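Local coordinates for hydrogenase expression protein (Thiobacillus denitrificans, PDB 3SB1) that is of unknown function but, as a member of the HupH/HyaF family, probably takes part in the expression or maturation of hydrogenase, at residues 56-60 against 131-135. Numbering follows the deposited sequence.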
loop_
_atom_site.group_PDB
_atom_site.type_symbol
_atom_site.label_atom_id
_atom_site.label_comp_id
_atom_site.label_asym_id
_atom_site.label_seq_id
_atom_site.Cartn_x
_atom_site.Cartn_y
_atom_site.Cartn_z
ATOM N N HIS A 56 -12.292 14.670 -9.759
ATOM C CA HIS A 56 -11.983 13.224 -9.763
ATOM C C HIS A 56 -12.447 12.535 -8.476
ATOM O O HIS A 56 -12.904 11.372 -8.485
ATOM C CB HIS A 56 -10.510 12.976 -10.046
ATOM C CG HIS A 56 -10.110 13.352 -11.414
ATOM N ND1 HIS A 56 -10.953 13.170 -12.488
ATOM C CD2 HIS A 56 -8.959 13.845 -11.914
ATOM C CE1 HIS A 56 -10.331 13.535 -13.596
ATOM N NE2 HIS A 56 -9.128 13.962 -13.274
ATOM N N LEU A 57 -12.293 13.207 -7.324
ATOM C CA LEU A 57 -12.781 12.681 -6.067
ATOM C C LEU A 57 -14.296 12.469 -6.072
ATOM O O LEU A 57 -14.769 11.410 -5.626
ATOM C CB LEU A 57 -12.353 13.553 -4.902
ATOM C CG LEU A 57 -10.910 13.472 -4.444
ATOM C CD1 LEU A 57 -10.540 14.689 -3.569
ATOM C CD2 LEU A 57 -10.640 12.113 -3.700
ATOM N N HIS A 58 -15.037 13.444 -6.597
ATOM C CA HIS A 58 -16.470 13.314 -6.717
ATOM C C HIS A 58 -16.798 12.070 -7.600
ATOM O O HIS A 58 -17.656 11.288 -7.255
ATOM C CB HIS A 58 -17.042 14.563 -7.331
ATOM C CG HIS A 58 -18.533 14.567 -7.400
ATOM N ND1 HIS A 58 -19.224 14.273 -8.559
ATOM C CD2 HIS A 58 -19.462 14.831 -6.458
ATOM C CE1 HIS A 58 -20.522 14.382 -8.326
ATOM N NE2 HIS A 58 -20.693 14.715 -7.060
ATOM N N HIS A 59 -16.066 11.920 -8.706
ATOM C CA HIS A 59 -16.279 10.830 -9.659
ATOM C C HIS A 59 -16.027 9.475 -8.997
ATOM O O HIS A 59 -16.783 8.518 -9.179
ATOM C CB HIS A 59 -15.371 11.004 -10.880
ATOM C CG HIS A 59 -15.618 10.005 -11.958
ATOM N ND1 HIS A 59 -16.737 10.060 -12.748
ATOM C CD2 HIS A 59 -14.918 8.922 -12.366
ATOM C CE1 HIS A 59 -16.713 9.066 -13.620
ATOM N NE2 HIS A 59 -15.609 8.377 -13.424
ATOM N N LEU A 60 -14.948 9.394 -8.225
ATOM C CA LEU A 60 -14.584 8.167 -7.547
ATOM C C LEU A 60 -15.705 7.794 -6.571
ATOM O O LEU A 60 -16.119 6.638 -6.512
ATOM C CB LEU A 60 -13.289 8.380 -6.784
ATOM C CG LEU A 60 -12.815 7.188 -5.978
ATOM C CD1 LEU A 60 -12.487 5.994 -6.821
ATOM C CD2 LEU A 60 -11.605 7.571 -5.082
ATOM N N GLU A 131 -3.034 9.736 -8.762
ATOM C CA GLU A 131 -4.058 8.685 -8.917
ATOM C C GLU A 131 -5.109 8.949 -7.864
ATOM O O GLU A 131 -4.767 9.116 -6.697
ATOM C CB GLU A 131 -3.447 7.298 -8.808
ATOM C CG GLU A 131 -4.391 6.169 -9.149
ATOM C CD GLU A 131 -3.664 4.785 -9.186
ATOM O OE1 GLU A 131 -2.474 4.681 -8.845
ATOM O OE2 GLU A 131 -4.298 3.812 -9.600
ATOM N N VAL A 132 -6.372 9.157 -8.305
ATOM C CA VAL A 132 -7.485 9.373 -7.413
ATOM C C VAL A 132 -8.172 7.997 -7.345
ATOM O O VAL A 132 -8.747 7.508 -8.307
ATOM C CB VAL A 132 -8.353 10.497 -7.838
ATOM C CG1 VAL A 132 -9.629 10.560 -6.941
ATOM C CG2 VAL A 132 -7.565 11.840 -7.900
ATOM N N ALA A 133 -8.071 7.372 -6.188
ATOM C CA ALA A 133 -8.463 5.980 -5.976
ATOM C C ALA A 133 -8.481 5.636 -4.514
ATOM O O ALA A 133 -7.822 6.302 -3.693
ATOM C CB ALA A 133 -7.403 5.080 -6.704
ATOM N N PHE A 134 -9.196 4.556 -4.162
ATOM C CA PHE A 134 -9.182 4.069 -2.812
ATOM C C PHE A 134 -7.809 3.421 -2.447
ATOM O O PHE A 134 -7.351 3.507 -1.303
ATOM C CB PHE A 134 -10.377 3.154 -2.503
ATOM C CG PHE A 134 -11.691 3.809 -2.757
ATOM C CD1 PHE A 134 -12.131 4.833 -1.918
ATOM C CD2 PHE A 134 -12.502 3.460 -3.843
ATOM C CE1 PHE A 134 -13.344 5.493 -2.145
ATOM C CE2 PHE A 134 -13.721 4.115 -4.048
ATOM C CZ PHE A 134 -14.138 5.117 -3.221
ATOM N N VAL A 135 -7.147 2.868 -3.446
ATOM C CA VAL A 135 -5.783 2.347 -3.284
ATOM C C VAL A 135 -5.218 2.296 -4.710
ATOM O O VAL A 135 -5.950 2.000 -5.653
ATOM C CB VAL A 135 -5.701 1.003 -2.565
ATOM C CG1 VAL A 135 -6.407 -0.060 -3.372
ATOM C CG2 VAL A 135 -4.234 0.639 -2.313
#
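The helical turn 56-60 packs over the end of strand 125-132, at V132, and the loop that follows, its CA atoms pairing H56 with V132 at 6.4 Å and L60 with A133 slightly farther off. V132 points at the helix and spreads its methyls: CG2 lies 3.8 Å from CB of H56, while CG1 touches the carbonyl O of H56 and, on another side, L57 CD2, each 3.7 Å away. This is helix-on-sheet packing: helix 48-63 lies against an antiparallel sheet in which strand 125-132 runs between 67-69 and 113-119. L60 bridges strand end and loop. With CG anti to the backbone N (chi1 178°), it brings CD2 within 4.0 Å of V132 CG1, 3.6 Å of A133 CA and over the centre of the F134 ring, a CH-pi contact 4.0 Å from the centroid and 10° off the normal. On the same side, CG lies 3.7 Å from F134 CZ and CE2, and CD1 hangs just beyond the ring edge, 3.6 Å from F134 CE2. An alanine in place of L60 would take away CG and both methyls, and is likely to leave this face of F134 without its cover. H56 NE2 hydrogen-bonds to E52 OE2; R143 of the second subunit packs on F134.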